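Local coordinates for protein 2-aminomuconate 6-semialdehyde dehydrogenase (PDB 4U3W) that probably oxidises the aldehyde group of 2-aminomuconate 6-semialdehyde to a carboxylate with NAD+, as a member of the aldehyde dehydrogenase family, at residues F39-A51 and F380-P392. Residues are numbered along the deposited sequence; the frame is centred on the assembly and turned at random. Where two conformers were deposited one is given.
With MG (magnesium ion), chain C.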
ATOM      1  N   PHE A  39      21.097   6.596  44.139  1.00 26.84           N
ATOM      2  CA  PHE A  39      22.242   5.691  43.890  1.00 26.03           C
ATOM      3  C   PHE A  39      23.272   6.472  43.042  1.00 28.99           C
ATOM      4  O   PHE A  39      22.905   7.410  42.343  1.00 27.21           O
ATOM      5  CB  PHE A  39      21.811   4.391  43.186  1.00 26.30           C
ATOM      6  CG  PHE A  39      21.187   4.593  41.821  1.00 27.97           C
ATOM      7  CD1 PHE A  39      21.956   4.568  40.645  1.00 28.57           C
ATOM      8  CD2 PHE A  39      19.820   4.770  41.701  1.00 26.14           C
ATOM      9  CE1 PHE A  39      21.359   4.740  39.408  1.00 29.71           C
ATOM     10  CE2 PHE A  39      19.217   4.922  40.487  1.00 28.48           C
ATOM     11  CZ  PHE A  39      19.989   4.892  39.295  1.00 29.98           C
ATOM     12  N   PRO A  40      24.568   6.115  43.127  1.00 29.28           N
ATOM     13  CA  PRO A  40      25.551   6.944  42.409  1.00 29.02           C
ATOM     14  C   PRO A  40      25.632   6.598  40.902  1.00 29.71           C
ATOM     15  O   PRO A  40      25.405   5.458  40.467  1.00 30.99           O
ATOM     16  CB  PRO A  40      26.904   6.611  43.097  1.00 36.18           C
ATOM     17  CG  PRO A  40      26.602   5.842  44.281  1.00 37.00           C
ATOM     18  CD  PRO A  40      25.222   5.210  44.088  1.00 34.66           C
ATOM     19  N   ASN A  41      25.881   7.626  40.102  1.00 30.18           N
ATOM     20  CA  ASN A  41      26.193   7.449  38.651  1.00 25.95           C
ATOM     21  C   ASN A  41      27.723   7.552  38.539  1.00 25.66           C
ATOM     22  O   ASN A  41      28.286   8.551  38.927  1.00 27.16           O
ATOM     23  CB  ASN A  41      25.495   8.504  37.789  1.00 24.88           C
ATOM     24  CG  ASN A  41      25.860   8.393  36.274  1.00 28.79           C
ATOM     25  OD1 ASN A  41      26.206   7.324  35.783  1.00 28.68           O
ATOM     26  ND2 ASN A  41      25.719   9.497  35.546  1.00 26.91           N
ATOM     27  N   LEU A  42      28.382   6.488  38.113  1.00 27.63           N
ATOM     28  CA  LEU A  42      29.863   6.442  38.083  1.00 29.90           C
ATOM     29  C   LEU A  42      30.393   6.407  36.666  1.00 25.80           C
ATOM     30  O   LEU A  42      29.786   5.787  35.784  1.00 28.08           O
ATOM     31  CB  LEU A  42      30.400   5.225  38.833  1.00 33.31           C
ATOM     32  CG  LEU A  42      29.928   5.058  40.264  1.00 33.41           C
ATOM     33  CD1 LEU A  42      30.443   3.718  40.803  1.00 39.04           C
ATOM     34  CD2 LEU A  42      30.398   6.235  41.109  1.00 28.74           C
ATOM     35  N   SER A  43      31.514   7.094  36.433  1.00 27.48           N
ATOM     36  CA  SER A  43      32.156   7.106  35.108  1.00 25.87           C
ATOM     37  C   SER A  43      32.780   5.756  34.721  1.00 25.91           C
ATOM     38  O   SER A  43      33.501   5.159  35.486  1.00 26.42           O
ATOM     39  CB  SER A  43      33.266   8.170  35.073  1.00 28.42           C
ATOM     40  OG  SER A  43      34.045   7.978  33.903  1.00 30.36           O
ATOM     41  N   PRO A  44      32.585   5.305  33.493  1.00 23.91           N
ATOM     42  CA  PRO A  44      33.263   4.074  33.099  1.00 25.61           C
ATOM     43  C   PRO A  44      34.710   4.355  32.631  1.00 25.36           C
ATOM     44  O   PRO A  44      35.451   3.454  32.325  1.00 25.85           O
ATOM     45  CB  PRO A  44      32.402   3.578  31.951  1.00 27.18           C
ATOM     46  CG  PRO A  44      31.927   4.855  31.306  1.00 28.12           C
ATOM     47  CD  PRO A  44      31.675   5.802  32.452  1.00 25.56           C
ATOM     48  N   VAL A  45      35.078   5.624  32.552  1.00 26.38           N
ATOM     49  CA  VAL A  45      36.453   5.979  32.154  1.00 28.77           C
ATOM     50  C   VAL A  45      37.403   5.955  33.375  1.00 28.42           C
ATOM     51  O   VAL A  45      38.510   5.410  33.287  1.00 26.75           O
ATOM     52  CB  VAL A  45      36.526   7.360  31.514  1.00 29.71           C
ATOM     53  CG1 VAL A  45      37.992   7.729  31.211  1.00 30.70           C
ATOM     54  CG2 VAL A  45      35.702   7.378  30.211  1.00 28.06           C
ATOM     55  N   ASP A  46      37.001   6.549  34.502  1.00 27.66           N
ATOM     56  CA  ASP A  46      37.903   6.561  35.681  1.00 29.45           C
ATOM     57  C   ASP A  46      37.193   6.215  37.002  1.00 29.97           C
ATOM     58  O   ASP A  46      37.780   6.336  38.091  1.00 33.33           O
ATOM     59  CB  ASP A  46      38.605   7.918  35.831  1.00 30.87           C
ATOM     60  CG  ASP A  46      37.615   9.071  36.037  1.00 36.08           C
ATOM     61  OD1 ASP A  46      36.419   8.809  36.389  1.00 32.05           O
ATOM     62  OD2 ASP A  46      38.059  10.241  35.862  1.00 37.56           O
ATOM     63  N   GLY A  47      35.935   5.805  36.930  1.00 28.89           N
ATOM     64  CA  GLY A  47      35.214   5.409  38.150  1.00 28.34           C
ATOM     65  C   GLY A  47      34.747   6.519  39.078  1.00 32.96           C
ATOM     66  O   GLY A  47      34.121   6.259  40.132  1.00 38.08           O
ATOM     67  N   ARG A  48      35.017   7.763  38.734  1.00 33.16           N
ATOM     68  CA  ARG A  48      34.616   8.891  39.605  1.00 33.12           C
ATOM     69  C   ARG A  48      33.088   8.998  39.628  1.00 32.09           C
ATOM     70  O   ARG A  48      32.426   8.624  38.650  1.00 29.01           O
ATOM     71  CB  ARG A  48      35.222  10.221  39.094  1.00 34.93           C
ATOM     72  CG  ARG A  48      34.493  10.790  37.804  1.00 55.33           C
ATOM     73  CD  ARG A  48      35.320  11.747  36.904  1.00 58.01           C
ATOM     74  NE  ARG A  48      34.525  12.261  35.776  1.00 58.01           N
ATOM     75  CZ  ARG A  48      34.710  11.978  34.481  1.00 60.00           C
ATOM     76  NH1 ARG A  48      35.709  11.198  34.090  1.00 64.45           N
ATOM     77  NH2 ARG A  48      33.904  12.501  33.549  1.00 58.10           N
ATOM     78  N   LYS A  49      32.531   9.507  40.728  1.00 31.54           N
ATOM     79  CA  LYS A  49      31.105   9.760  40.806  1.00 30.87           C
ATOM     80  C   LYS A  49      30.717  10.994  39.974  1.00 29.27           C
ATOM     81  O   LYS A  49      31.346  12.034  40.089  1.00 32.98           O
ATOM     82  CB  LYS A  49      30.723   9.942  42.281  1.00 32.86           C
ATOM     83  CG  LYS A  49      29.229  10.187  42.521  1.00 33.83           C
ATOM     84  CD  LYS A  49      29.075  10.377  44.053  1.00 34.66           C
ATOM     85  CE  LYS A  49      27.731  10.862  44.422  1.00 37.14           C
ATOM     86  NZ  LYS A  49      27.405  10.482  45.827  1.00 34.77           N
ATOM     87  N   LEU A  50      29.734  10.848  39.088  1.00 25.29           N
ATOM     88  CA  LEU A  50      29.261  11.922  38.202  1.00 27.97           C
ATOM     89  C   LEU A  50      28.020  12.639  38.772  1.00 30.58           C
ATOM     90  O   LEU A  50      27.849  13.843  38.585  1.00 31.78           O
ATOM     91  CB  LEU A  50      28.894  11.365  36.814  1.00 28.02           C
ATOM     92  CG  LEU A  50      30.037  10.635  36.068  1.00 25.93           C
ATOM     93  CD1 LEU A  50      29.465   9.865  34.884  1.00 23.98           C
ATOM     94  CD2 LEU A  50      31.047  11.639  35.641  1.00 31.74           C
ATOM     95  N   ALA A  51      27.203  11.891  39.507  1.00 29.45           N
ATOM     96  CA  ALA A  51      25.929  12.377  40.044  1.00 29.26           C
ATOM     97  C   ALA A  51      25.319  11.382  40.986  1.00 27.91           C
ATOM     98  O   ALA A  51      25.738  10.202  41.035  1.00 28.68           O
ATOM     99  CB  ALA A  51      24.920  12.647  38.872  1.00 30.18           C
ATOM    100  N   PHE A 380      47.186   1.304  32.183  1.00 38.36           N
ATOM    101  CA  PHE A 380      47.510   2.727  31.974  1.00 35.35           C
ATOM    102  C   PHE A 380      48.428   3.326  33.039  1.00 36.95           C
ATOM    103  O   PHE A 380      49.176   4.242  32.757  1.00 38.30           O
ATOM    104  CB  PHE A 380      46.232   3.592  31.951  1.00 33.89           C
ATOM    105  CG  PHE A 380      45.299   3.303  30.788  1.00 33.93           C
ATOM    106  CD1 PHE A 380      45.629   3.727  29.523  1.00 31.95           C
ATOM    107  CD2 PHE A 380      44.067   2.699  30.999  1.00 33.80           C
ATOM    108  CE1 PHE A 380      44.775   3.496  28.428  1.00 33.86           C
ATOM    109  CE2 PHE A 380      43.181   2.485  29.931  1.00 33.33           C
ATOM    110  CZ  PHE A 380      43.513   2.896  28.671  1.00 33.93           C
ATOM    111  N   GLY A 381      48.296   2.896  34.289  1.00 34.42           N
ATOM    112  CA  GLY A 381      49.107   3.492  35.339  1.00 36.63           C
ATOM    113  C   GLY A 381      48.582   4.815  35.856  1.00 37.43           C
ATOM    114  O   GLY A 381      49.305   5.583  36.484  1.00 38.57           O
ATOM    115  N   ASP A 382      47.305   5.088  35.628  1.00 36.56           N
ATOM    116  CA  ASP A 382      46.659   6.243  36.261  1.00 36.09           C
ATOM    117  C   ASP A 382      45.168   5.877  36.445  1.00 37.00           C
ATOM    118  O   ASP A 382      44.804   4.705  36.305  1.00 37.59           O
ATOM    119  CB  ASP A 382      46.834   7.538  35.418  1.00 42.57           C
ATOM    120  CG  ASP A 382      46.344   7.397  33.973  1.00 44.25           C
ATOM    121  OD1 ASP A 382      45.342   6.684  33.712  1.00 40.30           O
ATOM    122  OD2 ASP A 382      46.969   8.004  33.044  1.00 48.05           O
ATOM    123  N   ALA A 383      44.328   6.872  36.712  1.00 34.12           N
ATOM    124  CA  ALA A 383      42.932   6.601  37.087  1.00 34.64           C
ATOM    125  C   ALA A 383      42.111   5.935  35.962  1.00 30.36           C
ATOM    126  O   ALA A 383      41.074   5.394  36.243  1.00 33.38           O
ATOM    127  CB  ALA A 383      42.253   7.895  37.570  1.00 34.67           C
ATOM    128  N   ARG A 384      42.570   5.956  34.709  1.00 28.83           N
ATOM    129  CA  ARG A 384      41.867   5.228  33.668  1.00 29.64           C
ATOM    130  C   ARG A 384      41.814   3.717  34.019  1.00 33.01           C
ATOM    131  O   ARG A 384      40.945   2.973  33.518  1.00 30.22           O
ATOM    132  CB  ARG A 384      42.540   5.458  32.303  1.00 29.54           C
ATOM    133  CG  ARG A 384      42.354   6.897  31.756  1.00 32.07           C
ATOM    134  CD  ARG A 384      43.230   7.107  30.510  1.00 33.72           C
ATOM    135  NE  ARG A 384      44.659   7.041  30.856  1.00 31.23           N
ATOM    136  CZ  ARG A 384      45.645   7.109  29.954  1.00 34.27           C
ATOM    137  NH1 ARG A 384      45.375   7.279  28.665  1.00 36.14           N
ATOM    138  NH2 ARG A 384      46.911   7.002  30.357  1.00 33.50           N
ATOM    139  N   ASP A 385      42.747   3.259  34.872  1.00 30.53           N
ATOM    140  CA  ASP A 385      42.724   1.880  35.288  1.00 31.26           C
ATOM    141  C   ASP A 385      41.567   1.635  36.239  1.00 31.46           C
ATOM    142  O   ASP A 385      41.298   0.491  36.555  1.00 33.33           O
ATOM    143  CB  ASP A 385      44.042   1.442  35.995  1.00 31.49           C
ATOM    144  CG  ASP A 385      45.209   1.323  35.036  1.00 34.51           C
ATOM    145  OD1 ASP A 385      44.966   1.055  33.847  1.00 34.06           O
ATOM    146  OD2 ASP A 385      46.382   1.451  35.485  1.00 36.32           O
ATOM    147  N   ASP A 386      40.973   2.697  36.785  1.00 30.29           N
ATOM    148  CA  ASP A 386      39.822   2.541  37.684  1.00 30.69           C
ATOM    149  C   ASP A 386      38.507   2.472  36.890  1.00 30.38           C
ATOM    150  O   ASP A 386      37.427   2.264  37.481  1.00 28.32           O
ATOM    151  CB  ASP A 386      39.746   3.681  38.683  1.00 31.95           C
ATOM    152  CG  ASP A 386      40.955   3.673  39.645  1.00 37.51           C
ATOM    153  OD1 ASP A 386      41.607   2.613  39.777  1.00 39.43           O
ATOM    154  OD2 ASP A 386      41.215   4.713  40.264  1.00 38.65           O
ATOM    155  N   GLY A 387      38.619   2.651  35.588  1.00 27.51           N
ATOM    156  CA  GLY A 387      37.498   2.508  34.654  1.00 27.85           C
ATOM    157  C   GLY A 387      37.331   1.067  34.168  1.00 29.14           C
ATOM    158  O   GLY A 387      37.730   0.087  34.857  1.00 27.30           O
ATOM    159  N   ALA A 388      36.727   0.917  32.988  1.00 28.86           N
ATOM    160  CA  ALA A 388      36.256  -0.410  32.587  1.00 28.93           C
ATOM    161  C   ALA A 388      36.750  -0.774  31.227  1.00 26.48           C
ATOM    162  O   ALA A 388      35.981  -1.302  30.408  1.00 27.44           O
ATOM    163  CB  ALA A 388      34.682  -0.476  32.625  1.00 32.70           C
ATOM    164  N   PHE A 389      38.032  -0.497  30.950  1.00 26.70           N
ATOM    165  CA  PHE A 389      38.561  -0.757  29.600  1.00 28.33           C
ATOM    166  C   PHE A 389      38.931  -2.207  29.338  1.00 30.36           C
ATOM    167  O   PHE A 389      39.457  -2.890  30.217  1.00 31.79           O
ATOM    168  CB  PHE A 389      39.822   0.098  29.320  1.00 29.09           C
ATOM    169  CG  PHE A 389      39.546   1.567  29.222  1.00 28.20           C
ATOM    170  CD1 PHE A 389      39.212   2.133  27.989  1.00 27.46           C
ATOM    171  CD2 PHE A 389      39.585   2.371  30.360  1.00 28.67           C
ATOM    172  CE1 PHE A 389      38.978   3.488  27.860  1.00 25.11           C
ATOM    173  CE2 PHE A 389      39.325   3.743  30.256  1.00 30.18           C
ATOM    174  CZ  PHE A 389      39.008   4.301  28.994  1.00 27.94           C
ATOM    175  N   VAL A 390      38.685  -2.657  28.113  1.00 27.41           N
ATOM    176  CA  VAL A 390      39.272  -3.927  27.666  0.52 28.98           C
ATOM    177  C   VAL A 390      39.696  -3.783  26.231  1.00 30.33           C
ATOM    178  O   VAL A 390      39.217  -2.900  25.507  1.00 31.87           O
ATOM    179  CB  VAL A 390      38.324  -5.142  27.759  0.52 29.60           C
ATOM    180  CG1 VAL A 390      37.826  -5.365  29.203  0.52 29.56           C
ATOM    181  CG2 VAL A 390      37.150  -4.957  26.817  0.52 27.65           C
ATOM    182  N   MET A 391      40.656  -4.626  25.826  1.00 32.75           N
ATOM    183  CA  MET A 391      41.240  -4.502  24.475  0.58 32.87           C
ATOM    184  C   MET A 391      40.384  -5.220  23.424  1.00 33.12           C
ATOM    185  O   MET A 391      39.749  -6.240  23.719  1.00 34.85           O
ATOM    186  CB  MET A 391      42.695  -5.059  24.425  0.58 34.29           C
ATOM    187  CG  MET A 391      43.744  -4.301  25.267  0.58 34.67           C
ATOM    188  SD  MET A 391      43.796  -2.506  25.048  0.58 31.89           S
ATOM    189  CE  MET A 391      44.717  -2.355  23.537  0.58 28.01           C
ATOM    190  N   PRO A 392      40.385  -4.690  22.178  1.00 32.01           N
ATOM    191  CA  PRO A 392      39.780  -5.417  21.051  1.00 31.92           C
ATOM    192  C   PRO A 392      40.348  -6.828  20.949  1.00 30.75           C
ATOM    193  O   PRO A 392      41.553  -6.978  20.992  1.00 30.24           O
ATOM    194  CB  PRO A 392      40.216  -4.612  19.800  1.00 34.70           C
ATOM    195  CG  PRO A 392      40.801  -3.334  20.287  1.00 35.07           C
ATOM    196  CD  PRO A 392      41.154  -3.503  21.755  1.00 31.40           C
TER
HETATM  197 MG    MG C 501      28.403   3.718  35.426  1.00 38.16          MG
HETATM  198  O   HOH W   1      27.352   5.394  34.489  1.00 26.46           O
HETATM  199  O   HOH W   2      27.041   4.193  36.966  1.00 33.45           O
HETATM  200  O   HOH W   3      34.616   2.407  36.561  1.00 44.50           O
HETATM  201  O   HOH W   4      39.731   6.783  40.271  1.00 48.53           O
HETATM  202  O   HOH W   5      28.370   2.051  37.407  1.00 43.60           O
HETATM  203  O   HOH W   6      30.427   2.488  35.083  1.00 31.81           O
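The Phe389 ring meets Val45 with its edge: Val45 O lies near the ring plane, 3.6 Å from Phe389 CE2, while Val45 CG1 approaches Phe389 CZ at 4.2 Å. One face of this ring carries Phe380 CZ over its centre, and the Phe380 ring in turn has Arg384 CD over one of its own faces. A bend at chi3 (-65°) folds Arg384 back over Phe380, and its guanidinium edge grips Asp382 side-on, NE to OD1 and NH2 to OD2. Within the hairpin turn, the Arg48 guanidinium takes Asp46 OD2 at its edge, as a salt bridge, and Ser43 CB over one face. Asp46 OD1 closes an Asx turn with Arg48 N, and Ser43 OG an ST turn with Val45 N, which probably helps to hold the 43-48 loop in shape. One direct hydrogen bond joins the two loops: Ala388 N gives to Pro44 O at 2.9 Å, tilted 24° from the carbonyl plane. Val45 O receives CA-H...O contacts from Arg384 and Gly387, and Asp46 CA makes a similar one to Ala383 O at 3.4 Å. Gly387 CA lies 3.2 Å from Pro44 O, backbone against backbone. Two waters bridge the loops, one from Ser43 O to Asp386 O, the other from Asp46 O to Asp386 OD2. Leu42 O, just before the turn, binds a magnesium ion at 2.5 Å, and Glu200 belongs to the same metal site. Arg351 NH1 donates to the carbonyl oxygens of Asp385 and Gly387. The arrangement is a loop-to-loop contact of the aldehyde dehydrogenase fold, in which the turn of the hairpin formed by strands 38-42 and 49-54 docks on the 3-10 turn at 383-386, within the connection between strands 370-373 and 393-396 of the seven-stranded sheet.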